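PDB 3E0R: C3-degrading proteinase (CppA protein) from Streptococcus pneumoniae, which probably degrades complement protein C3 as a proteinase, although both of its halves belong to families of the glyoxalase clan. Local coordinates for residues A[30-35]-A[107-112]; A[85-90]-A[121-126]; A[26-31]-A[117-122]; A[98-103]-A[135-140]. All blocks are in the same frame, centred on the assembly; numbering follows the deposited sequence.

Interaction 1. Residues A[30-35]-A[107-112]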
# COMPACT_ATOMS: atom_id res chain seq x y z
N GLU A 30 14.13 -7.24 -2.34
CA GLU A 30 14.80 -8.29 -3.08
C GLU A 30 13.82 -8.97 -4.02
O GLU A 30 14.12 -9.18 -5.19
CB GLU A 30 15.49 -9.35 -2.21
CG GLU A 30 15.90 -8.91 -0.81
CD GLU A 30 17.38 -8.70 -0.59
OE1 GLU A 30 18.08 -9.73 -0.45
OE2 GLU A 30 17.81 -7.51 -0.51
N THR A 31 12.65 -9.31 -3.52
CA THR A 31 11.73 -10.10 -4.35
C THR A 31 11.06 -9.15 -5.35
O THR A 31 11.21 -9.35 -6.57
CB THR A 31 10.78 -10.97 -3.47
OG1 THR A 31 11.60 -11.77 -2.59
CG2 THR A 31 9.88 -11.91 -4.32
N LEU A 32 10.42 -8.08 -4.86
CA LEU A 32 9.58 -7.25 -5.72
C LEU A 32 10.29 -6.19 -6.53
O LEU A 32 9.75 -5.72 -7.52
CB LEU A 32 8.41 -6.65 -4.92
CG LEU A 32 7.37 -7.67 -4.38
CD1 LEU A 32 6.17 -6.93 -3.72
CD2 LEU A 32 6.95 -8.68 -5.45
N GLY A 33 11.49 -5.80 -6.14
CA GLY A 33 12.27 -4.83 -6.91
C GLY A 33 12.14 -3.37 -6.48
O GLY A 33 12.56 -2.48 -7.22
N MSE A 34 11.57 -3.12 -5.31
CA MSE A 34 11.52 -1.75 -4.74
C MSE A 34 12.86 -1.26 -4.15
O MSE A 34 13.71 -2.02 -3.73
CB MSE A 34 10.43 -1.65 -3.65
CG MSE A 34 9.05 -2.12 -4.14
SE MSE A 34 7.62 -1.67 -2.90
CE MSE A 34 6.06 -2.52 -3.80
N LYS A 35 12.99 0.05 -4.08
CA LYS A 35 14.14 0.75 -3.58
C LYS A 35 13.91 1.33 -2.16
O LYS A 35 12.88 1.94 -1.87
CB LYS A 35 14.40 1.88 -4.57
CG LYS A 35 15.69 2.64 -4.35
CD LYS A 35 15.86 3.76 -5.40
CE LYS A 35 17.16 4.60 -5.19
NZ LYS A 35 18.38 3.76 -5.06
N TYR A 107 2.47 -10.02 -18.47
CA TYR A 107 2.18 -10.85 -17.33
C TYR A 107 1.89 -9.99 -16.06
O TYR A 107 2.15 -8.76 -15.99
CB TYR A 107 3.27 -11.91 -17.13
CG TYR A 107 3.35 -12.89 -18.31
CD1 TYR A 107 2.52 -14.04 -18.37
CD2 TYR A 107 4.21 -12.64 -19.40
CE1 TYR A 107 2.60 -14.94 -19.49
CE2 TYR A 107 4.30 -13.52 -20.50
CZ TYR A 107 3.49 -14.66 -20.55
OH TYR A 107 3.59 -15.51 -21.65
N ALA A 108 1.27 -10.65 -15.10
CA ALA A 108 0.99 -10.02 -13.82
C ALA A 108 1.00 -11.15 -12.82
O ALA A 108 0.89 -12.33 -13.20
CB ALA A 108 -0.35 -9.35 -13.85
N PHE A 109 1.18 -10.83 -11.55
CA PHE A 109 1.06 -11.88 -10.55
C PHE A 109 0.60 -11.38 -9.22
O PHE A 109 0.61 -10.20 -8.96
CB PHE A 109 2.38 -12.71 -10.42
CG PHE A 109 3.51 -11.96 -9.86
CD1 PHE A 109 3.77 -12.02 -8.50
CD2 PHE A 109 4.33 -11.17 -10.69
CE1 PHE A 109 4.81 -11.30 -7.95
CE2 PHE A 109 5.37 -10.45 -10.17
CZ PHE A 109 5.62 -10.51 -8.78
N GLU A 110 0.14 -12.33 -8.40
CA GLU A 110 -0.10 -12.13 -7.00
C GLU A 110 0.90 -12.94 -6.16
O GLU A 110 1.36 -13.97 -6.54
CB GLU A 110 -1.49 -12.54 -6.66
CG GLU A 110 -2.52 -11.51 -6.97
CD GLU A 110 -3.91 -12.05 -6.80
OE1 GLU A 110 -4.08 -13.26 -7.04
OE2 GLU A 110 -4.82 -11.29 -6.44
N ILE A 111 1.22 -12.39 -5.00
CA ILE A 111 2.11 -12.97 -4.03
C ILE A 111 1.70 -12.43 -2.64
O ILE A 111 1.24 -11.31 -2.55
CB ILE A 111 3.55 -12.62 -4.41
CG1 ILE A 111 4.55 -13.52 -3.69
CG2 ILE A 111 3.85 -11.15 -4.16
CD1 ILE A 111 5.94 -13.43 -4.25
N PHE A 112 1.82 -13.24 -1.59
CA PHE A 112 1.63 -12.83 -0.21
C PHE A 112 2.96 -12.33 0.43
O PHE A 112 4.07 -12.88 0.23
CB PHE A 112 1.03 -13.97 0.63
CG PHE A 112 -0.50 -14.16 0.46
CD1 PHE A 112 -1.40 -13.39 1.19
CD2 PHE A 112 -1.01 -15.13 -0.39
CE1 PHE A 112 -2.81 -13.58 1.03
CE2 PHE A 112 -2.40 -15.30 -0.53
CZ PHE A 112 -3.29 -14.53 0.17

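Interaction 2. Residues A[85-90]-A[121-126]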
# COMPACT_ATOMS: atom_id res chain seq x y z
N LEU A 85 8.31 -5.64 -19.10
CA LEU A 85 9.44 -6.55 -19.04
C LEU A 85 10.13 -6.54 -17.68
O LEU A 85 10.92 -7.42 -17.38
CB LEU A 85 10.45 -6.25 -20.15
CG LEU A 85 9.87 -6.30 -21.56
CD1 LEU A 85 11.00 -6.05 -22.54
CD2 LEU A 85 9.13 -7.63 -21.82
N GLU A 86 9.82 -5.56 -16.83
CA GLU A 86 10.35 -5.60 -15.48
C GLU A 86 9.60 -6.63 -14.65
O GLU A 86 10.24 -7.22 -13.78
CB GLU A 86 10.37 -4.22 -14.82
CG GLU A 86 11.26 -3.26 -15.54
CD GLU A 86 11.12 -1.84 -15.03
OE1 GLU A 86 10.43 -1.60 -14.01
OE2 GLU A 86 11.72 -0.95 -15.68
N ILE A 87 8.30 -6.85 -14.89
CA ILE A 87 7.57 -7.94 -14.19
C ILE A 87 8.12 -9.35 -14.53
O ILE A 87 8.20 -10.24 -13.67
CB ILE A 87 6.03 -7.91 -14.46
CG1 ILE A 87 5.40 -6.65 -13.84
CG2 ILE A 87 5.31 -9.21 -13.92
CD1 ILE A 87 4.02 -6.36 -14.34
N GLU A 88 8.50 -9.53 -15.79
CA GLU A 88 9.06 -10.78 -16.27
C GLU A 88 10.46 -10.98 -15.71
O GLU A 88 10.90 -12.12 -15.54
CB GLU A 88 9.07 -10.81 -17.81
CG GLU A 88 7.69 -10.53 -18.45
CD GLU A 88 7.58 -10.88 -19.94
OE1 GLU A 88 8.61 -11.15 -20.63
OE2 GLU A 88 6.42 -10.88 -20.44
N GLY A 89 11.17 -9.88 -15.44
CA GLY A 89 12.47 -9.94 -14.79
C GLY A 89 12.35 -10.48 -13.37
O GLY A 89 13.10 -11.39 -12.96
N ILE A 90 11.41 -9.90 -12.63
CA ILE A 90 11.06 -10.36 -11.29
C ILE A 90 10.72 -11.85 -11.27
O ILE A 90 11.27 -12.60 -10.46
CB ILE A 90 9.86 -9.55 -10.67
CG1 ILE A 90 10.20 -8.07 -10.49
CG2 ILE A 90 9.43 -10.11 -9.31
CD1 ILE A 90 8.86 -7.27 -10.26
N ILE A 121 1.04 -7.34 -8.68
CA ILE A 121 1.95 -6.57 -9.53
C ILE A 121 1.56 -6.77 -10.98
O ILE A 121 1.53 -7.90 -11.45
CB ILE A 121 3.43 -6.97 -9.37
CG1 ILE A 121 3.79 -7.00 -7.88
CG2 ILE A 121 4.37 -5.99 -10.16
CD1 ILE A 121 5.16 -6.33 -7.59
N HIS A 122 1.28 -5.68 -11.67
CA HIS A 122 0.75 -5.75 -13.00
C HIS A 122 1.22 -4.54 -13.78
O HIS A 122 1.88 -3.68 -13.26
CB HIS A 122 -0.79 -5.82 -12.95
CG HIS A 122 -1.43 -4.50 -12.68
ND1 HIS A 122 -1.83 -3.65 -13.68
CD2 HIS A 122 -1.73 -3.88 -11.52
CE1 HIS A 122 -2.33 -2.54 -13.15
NE2 HIS A 122 -2.27 -2.65 -11.83
N ALA A 123 0.85 -4.48 -15.05
CA ALA A 123 1.30 -3.42 -15.94
C ALA A 123 0.17 -2.90 -16.83
O ALA A 123 0.45 -2.32 -17.89
CB ALA A 123 2.44 -3.95 -16.78
N GLU A 124 -1.09 -3.07 -16.39
CA GLU A 124 -2.27 -2.89 -17.25
C GLU A 124 -2.89 -1.53 -17.00
O GLU A 124 -2.79 -0.99 -15.89
CB GLU A 124 -3.36 -3.93 -16.96
CG GLU A 124 -3.01 -5.41 -17.20
CD GLU A 124 -2.35 -5.72 -18.58
OE1 GLU A 124 -2.64 -5.04 -19.63
OE2 GLU A 124 -1.53 -6.67 -18.57
N ASP A 125 -3.51 -0.97 -18.05
CA ASP A 125 -4.31 0.27 -17.89
C ASP A 125 -5.70 -0.09 -17.31
O ASP A 125 -6.47 0.77 -16.90
CB ASP A 125 -4.46 1.04 -19.20
CG ASP A 125 -3.19 1.05 -20.03
OD1 ASP A 125 -2.63 2.14 -20.27
OD2 ASP A 125 -2.76 -0.05 -20.46
N ASP A 126 -5.98 -1.38 -17.25
CA ASP A 126 -7.18 -1.87 -16.62
C ASP A 126 -6.89 -3.29 -16.16
O ASP A 126 -6.81 -4.22 -16.97
CB ASP A 126 -8.32 -1.82 -17.64
CG ASP A 126 -9.54 -2.66 -17.23
OD1 ASP A 126 -9.72 -3.00 -16.03
OD2 ASP A 126 -10.33 -2.98 -18.16

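Interaction 3. Residues A[26-31]-A[117-122]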
# COMPACT_ATOMS: atom_id res chain seq x y z
N THR A 26 13.42 -8.27 2.55
CA THR A 26 13.75 -9.28 1.57
C THR A 26 12.66 -9.40 0.52
O THR A 26 12.95 -9.70 -0.64
CB THR A 26 13.96 -10.66 2.22
OG1 THR A 26 14.82 -10.49 3.36
CG2 THR A 26 14.60 -11.63 1.25
N PHE A 27 11.42 -9.18 0.94
CA PHE A 27 10.24 -9.36 0.09
C PHE A 27 10.09 -8.16 -0.85
O PHE A 27 10.07 -8.30 -2.08
CB PHE A 27 8.98 -9.58 0.98
CG PHE A 27 7.71 -9.72 0.22
CD1 PHE A 27 7.44 -10.89 -0.50
CD2 PHE A 27 6.79 -8.70 0.19
CE1 PHE A 27 6.28 -11.02 -1.23
CE2 PHE A 27 5.62 -8.82 -0.53
CZ PHE A 27 5.35 -9.96 -1.22
N TYR A 28 10.05 -6.97 -0.26
CA TYR A 28 9.70 -5.78 -1.03
C TYR A 28 10.84 -5.28 -1.91
O TYR A 28 10.63 -4.83 -3.05
CB TYR A 28 9.22 -4.71 -0.09
CG TYR A 28 7.81 -4.94 0.36
CD1 TYR A 28 6.75 -4.69 -0.49
CD2 TYR A 28 7.52 -5.33 1.68
CE1 TYR A 28 5.41 -4.89 -0.06
CE2 TYR A 28 6.18 -5.52 2.12
CZ TYR A 28 5.15 -5.31 1.23
OH TYR A 28 3.87 -5.48 1.64
N ILE A 29 12.05 -5.45 -1.39
CA ILE A 29 13.25 -5.00 -2.08
C ILE A 29 13.77 -6.12 -2.95
O ILE A 29 13.82 -5.97 -4.16
CB ILE A 29 14.37 -4.51 -1.09
CG1 ILE A 29 13.90 -3.29 -0.32
CG2 ILE A 29 15.64 -4.15 -1.84
CD1 ILE A 29 14.65 -3.07 0.95
N GLU A 30 14.13 -7.24 -2.34
CA GLU A 30 14.80 -8.29 -3.08
C GLU A 30 13.82 -8.97 -4.02
O GLU A 30 14.12 -9.18 -5.19
CB GLU A 30 15.49 -9.35 -2.21
CG GLU A 30 15.90 -8.91 -0.81
CD GLU A 30 17.38 -8.70 -0.59
OE1 GLU A 30 18.08 -9.73 -0.45
OE2 GLU A 30 17.81 -7.51 -0.51
N THR A 31 12.65 -9.31 -3.52
CA THR A 31 11.73 -10.10 -4.35
C THR A 31 11.06 -9.15 -5.35
O THR A 31 11.21 -9.35 -6.57
CB THR A 31 10.78 -10.97 -3.47
OG1 THR A 31 11.60 -11.77 -2.59
CG2 THR A 31 9.88 -11.91 -4.32
N ASP A 117 -0.20 -9.86 3.47
CA ASP A 117 -0.82 -8.87 2.64
C ASP A 117 -0.72 -9.42 1.23
O ASP A 117 0.34 -9.89 0.81
CB ASP A 117 -0.07 -7.56 2.81
CG ASP A 117 -0.28 -6.94 4.20
OD1 ASP A 117 -1.46 -6.96 4.66
OD2 ASP A 117 0.72 -6.40 4.82
N LEU A 118 -1.83 -9.38 0.49
CA LEU A 118 -1.86 -9.84 -0.90
C LEU A 118 -1.52 -8.68 -1.81
O LEU A 118 -2.16 -7.63 -1.75
CB LEU A 118 -3.24 -10.40 -1.23
CG LEU A 118 -3.51 -11.09 -2.57
CD1 LEU A 118 -2.54 -12.23 -2.96
CD2 LEU A 118 -4.89 -11.65 -2.49
N ILE A 119 -0.50 -8.88 -2.64
CA ILE A 119 0.02 -7.85 -3.54
C ILE A 119 -0.19 -8.32 -4.96
O ILE A 119 0.10 -9.47 -5.27
CB ILE A 119 1.56 -7.54 -3.33
CG1 ILE A 119 1.91 -6.85 -1.99
CG2 ILE A 119 2.04 -6.50 -4.35
CD1 ILE A 119 1.38 -7.41 -0.71
N LEU A 120 -0.75 -7.45 -5.79
CA LEU A 120 -0.88 -7.65 -7.21
C LEU A 120 0.14 -6.76 -7.89
O LEU A 120 0.14 -5.56 -7.66
CB LEU A 120 -2.30 -7.30 -7.71
CG LEU A 120 -2.53 -7.29 -9.25
CD1 LEU A 120 -2.36 -8.72 -9.84
CD2 LEU A 120 -3.86 -6.75 -9.64
N ILE A 121 1.04 -7.34 -8.68
CA ILE A 121 1.95 -6.57 -9.53
C ILE A 121 1.56 -6.77 -10.98
O ILE A 121 1.53 -7.90 -11.45
CB ILE A 121 3.43 -6.97 -9.37
CG1 ILE A 121 3.79 -7.00 -7.88
CG2 ILE A 121 4.37 -5.99 -10.16
CD1 ILE A 121 5.16 -6.33 -7.59
N HIS A 122 1.28 -5.68 -11.67
CA HIS A 122 0.75 -5.75 -13.00
C HIS A 122 1.22 -4.54 -13.78
O HIS A 122 1.88 -3.68 -13.26
CB HIS A 122 -0.79 -5.82 -12.95
CG HIS A 122 -1.43 -4.50 -12.68
ND1 HIS A 122 -1.83 -3.65 -13.68
CD2 HIS A 122 -1.73 -3.88 -11.52
CE1 HIS A 122 -2.33 -2.54 -13.15
NE2 HIS A 122 -2.27 -2.65 -11.83

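Interaction 4. Residues A[98-103]-A[135-140]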
# COMPACT_ATOMS: atom_id res chain seq x y z
N HIS A 98 2.04 -16.47 -5.78
CA HIS A 98 0.77 -17.11 -5.37
C HIS A 98 -0.06 -17.48 -6.61
O HIS A 98 -0.70 -18.49 -6.61
CB HIS A 98 -0.04 -16.21 -4.44
CG HIS A 98 -1.35 -16.82 -3.99
ND1 HIS A 98 -1.42 -17.85 -3.06
CD2 HIS A 98 -2.63 -16.53 -4.32
CE1 HIS A 98 -2.68 -18.17 -2.86
NE2 HIS A 98 -3.43 -17.39 -3.61
N ARG A 99 -0.04 -16.64 -7.65
CA ARG A 99 -0.89 -16.82 -8.84
C ARG A 99 -0.41 -15.95 -9.97
O ARG A 99 0.06 -14.82 -9.73
CB ARG A 99 -2.30 -16.42 -8.48
CG ARG A 99 -3.35 -17.04 -9.33
CD ARG A 99 -4.73 -16.62 -8.77
NE ARG A 99 -4.96 -17.10 -7.41
CZ ARG A 99 -5.44 -18.29 -7.11
NH1 ARG A 99 -5.76 -19.15 -8.07
NH2 ARG A 99 -5.61 -18.62 -5.85
N LEU A 100 -0.51 -16.46 -11.19
CA LEU A 100 0.01 -15.81 -12.38
C LEU A 100 -1.15 -15.43 -13.27
O LEU A 100 -2.12 -16.18 -13.38
CB LEU A 100 0.97 -16.76 -13.13
CG LEU A 100 1.81 -16.31 -14.35
CD1 LEU A 100 2.75 -15.08 -14.10
CD2 LEU A 100 2.62 -17.52 -14.85
N TYR A 101 -1.07 -14.25 -13.84
CA TYR A 101 -2.07 -13.73 -14.76
C TYR A 101 -1.36 -13.25 -16.02
O TYR A 101 -0.14 -13.19 -16.07
CB TYR A 101 -2.83 -12.54 -14.18
CG TYR A 101 -3.54 -12.80 -12.88
CD1 TYR A 101 -4.91 -13.10 -12.85
CD2 TYR A 101 -2.86 -12.72 -11.67
CE1 TYR A 101 -5.56 -13.34 -11.65
CE2 TYR A 101 -3.48 -12.96 -10.48
CZ TYR A 101 -4.84 -13.26 -10.45
OH TYR A 101 -5.47 -13.47 -9.23
N LYS A 102 -2.14 -12.92 -17.03
CA LYS A 102 -1.64 -12.14 -18.16
C LYS A 102 -2.79 -11.32 -18.71
O LYS A 102 -3.92 -11.80 -18.78
CB LYS A 102 -1.06 -13.03 -19.26
CG LYS A 102 -0.75 -12.23 -20.57
CD LYS A 102 0.33 -12.84 -21.46
CE LYS A 102 0.66 -11.91 -22.67
NZ LYS A 102 0.95 -10.49 -22.28
N GLY A 103 -2.50 -10.08 -19.08
CA GLY A 103 -3.48 -9.23 -19.73
C GLY A 103 -3.02 -8.66 -21.06
O GLY A 103 -2.11 -9.21 -21.71
N GLU A 135 -0.64 -23.05 -16.32
CA GLU A 135 0.69 -23.63 -16.39
C GLU A 135 1.75 -22.52 -16.46
O GLU A 135 1.82 -21.78 -17.44
CB GLU A 135 0.78 -24.56 -17.59
CG GLU A 135 -0.25 -25.68 -17.54
CD GLU A 135 -0.44 -26.34 -18.88
OE1 GLU A 135 0.43 -26.13 -19.76
OE2 GLU A 135 -1.45 -27.07 -19.07
N LYS A 136 2.56 -22.42 -15.40
CA LYS A 136 3.59 -21.37 -15.31
C LYS A 136 4.60 -21.56 -16.45
O LYS A 136 5.02 -22.70 -16.71
CB LYS A 136 4.30 -21.42 -13.94
CG LYS A 136 5.00 -20.12 -13.49
CD LYS A 136 5.61 -20.24 -12.05
CE LYS A 136 6.63 -19.11 -11.72
NZ LYS A 136 7.33 -19.33 -10.41
N PRO A 137 4.93 -20.48 -17.19
CA PRO A 137 6.05 -20.56 -18.11
C PRO A 137 7.39 -20.29 -17.44
O PRO A 137 7.44 -19.97 -16.25
CB PRO A 137 5.75 -19.48 -19.15
CG PRO A 137 4.78 -18.58 -18.54
CD PRO A 137 4.28 -19.17 -17.25
N GLU A 138 8.45 -20.44 -18.22
CA GLU A 138 9.79 -20.05 -17.82
C GLU A 138 10.01 -18.66 -18.40
O GLU A 138 9.61 -18.39 -19.54
CB GLU A 138 10.82 -21.03 -18.37
CG GLU A 138 10.53 -22.51 -18.06
CD GLU A 138 11.50 -23.45 -18.74
OE1 GLU A 138 12.52 -22.97 -19.27
OE2 GLU A 138 11.25 -24.68 -18.75
N PHE A 139 10.64 -17.79 -17.61
CA PHE A 139 10.83 -16.38 -17.99
C PHE A 139 12.31 -16.04 -18.20
O PHE A 139 13.15 -16.30 -17.34
CB PHE A 139 10.21 -15.46 -16.93
CG PHE A 139 8.70 -15.53 -16.88
CD1 PHE A 139 7.93 -14.81 -17.80
CD2 PHE A 139 8.05 -16.31 -15.93
CE1 PHE A 139 6.55 -14.87 -17.77
CE2 PHE A 139 6.66 -16.37 -15.88
CZ PHE A 139 5.91 -15.65 -16.80
N GLN A 140 12.61 -15.45 -19.36
CA GLN A 140 13.96 -14.99 -19.68
C GLN A 140 14.03 -13.49 -19.49
O GLN A 140 13.01 -12.83 -19.28
CB GLN A 140 14.37 -15.38 -21.11
CG GLN A 140 14.90 -16.81 -21.21
CD GLN A 140 14.80 -17.38 -22.61
OE1 GLN A 140 13.98 -18.26 -22.87
NE2 GLN A 140 15.63 -16.86 -23.52

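Interaction 1. Residues A[30-35]-A[107-112]
Leu32, near the C-terminal end of helix 21-31, and Ile111 on strand 107-112 mark the closest backbone approach, with their CA atoms 9.6 Å apart, so the segments meet through side chains alone and no hydrogen bond crosses between them. The CD2 branch of Leu32 does most of the touching. It comes up to the edge of the Phe109 ring, near the ring plane, at 4.0 Å from CZ, and also lies 4.2 Å from Ile111 CG2. With chi1 of 68°, flanked by both N and C of its own backbone, the Phe109 ring extends from the strand with CZ foremost. Leu32 and Ile111 run side by side, pointing opposite ways, so they touch along their flanks. A second touch joins Thr31 CG2 to Ile111 CD1 at 4.2 Å. Gly33 is the first residue to leave helical backbone angles, with a positive phi (94°), and this turns the chain toward strand 35-39. Phe109 also packs on Ile87, Ile90 and Leu91 of helix 84-91, and Ile111 on Phe27. The arrangement is a helix C-terminus laid on the apolar face of a mixed sheet, within an alpha+beta fold consistent with the glyoxalase clan.

Interaction 2. Residues A[85-90]-A[121-126]
Ile87, on helix 84-91, makes every close contact to the end of strand 118-122 and the residue after it, and the apolar pairs come first. Its CG1 lies 3.9 Å from Ile121 CG2, the two branches lying alongside with opposed directions. CD1 goes on to Ala123 CB, at 3.8 Å. A chi1 of -67° sets Ile87 CG1 beside its own backbone N, and the extended chi2 (165°) carries CD1 out to His122 and Ala123.

The second kind is side chain against main chain: Ile87 CD1 rests on the backbone of His122, 3.4 Å from C and 3.6 Å from CA. Helix and strand are accordingly near, with Ile87 CA and His122 CA 7.3 Å apart.

No hydrogen bond spans the contact; one lies within 121-126. Since the His122 CB points away from the helix, its ring is turned to the other face, where ND1 accepts a bond from Glu124 N (2.9 Å), the donor tilted out of the ring plane. Glu124 OE1 in turn accepts from Asn105 N.

Strand 74-81, helix 84-91 and strands 99-102, 107-112 and 118-122 follow one another in beta-alpha-beta-beta-beta order, with the helix packed on the sheet, as in the glyoxalase (vicinal oxygen chelate) fold.

Interaction 3. Residues A[26-31]-A[117-122]
Ile119, on strand 118-122, receives two aromatic side chains of helix 21-31 on its CG1-CD1 branch. Tyr28 brings its OH within 3.9 Å of Ile119 CD1, a van der Waals touch in which the two side chains cross obliquely. Phe27 offers its ring edge, with CE2 4.4 Å from Ile119 CG1. With chi1 of -68°, Ile119 CG1 lies opposite its carbonyl carbon, and the branch extends toward the helix.

One step further out, the two rings pack against each other: Phe27 CD2 stands 3.6 Å above the Tyr28 plane, over its centre, while Tyr28 CD2 lies at the Phe27 edge, so an edge is set against a face. The backbone beneath them widens into a pi-type turn, where Thr31 N bonds Thr26 O at 2.9 Å and makes a weak bond to Phe27 O. Just before the strand, Asp117 OD1 forms a salt bridge with Lys72 NZ.

Around this core, Phe27 packs on Ser113, in the loop ahead of the strand, and Ile119 on Val79 of strand 74-81. Tyr28 also reaches Leu55 and Leu57 of strand 53-59, so this helix touches strands of both mixed sheets.

Interaction 4. Residues A[98-103]-A[135-140]
Leu100 reaches the loop 135-140 because its chi1 of -173° turns CG away from the backbone N and chi2 of 57° rotates the fork so that CD1 faces Phe139 and CD2 faces Lys136 and Pro137; opposite it, Phe139 has its CG beside the backbone N (chi1 -68°), which swings the ring back to the strand. The setting is the antiparallel part of a mixed sheet, strand 99-102 lying between 107-112 and 131-132, and the strand begins at a classic beta bulge, in which His98 and Arg99 both face Glu110. The loop that follows strand 131-132 folds over the side of the sheet to which Leu100 points.

The nearest backbones are those of Leu100 and Lys136, with CA atoms 7.2 Å apart, and no hydrogen bond links the segments. On the strand side, Leu100 makes all the contacts. Its CD1 lies 4.2 Å from Phe139 CZ, the one reaching out from the strand and the other from the loop. Its CD2 lies 3.8 Å from CG of Lys136, whose extended chain runs across the leucine, roughly perpendicular to it.

Leu91 of helix 84-91 is touched by both Leu100 and Phe139, so strand, loop and helix share one apolar patch. Phe139 also meets Tyr107 edge-to-face, while Lys102 makes a cation-pi contact with the same tyrosine; Arg99 NH1 forms a salt bridge with Glu132 OE2. Leu100 is buried, whereas Lys136 is exposed, which places the contact at the border of the core. Its tightest point is Leu100 CD2 against the Pro137 ring, where CD stands only 3.4 Å away, closer than ordinary carbon-carbon contact.

In the fold
Read from the N terminus, interaction 3 opens first, at 26-31, and closes on 117-122; interaction 1 starts from the same helix end, sharing Glu30 and Thr31, and closes earlier, on 107-112, so its loop nests within that of interaction 3. Interaction 2 leaves from 85-90, inside both loops, and ends at 121-126, crossing interaction 1 and ending on the strand of interaction 3. Interaction 4 begins at 98-103 and closes last, at 135-140, crossing the other three. Together they bring helices 21-31 and 84-91 and the 135-140 loop onto neighbouring strands of one mixed sheet, strands 107-112 and 118-122 being paired by a probable hydrogen bond from Ile121 N to Phe109 O (2.9 Å).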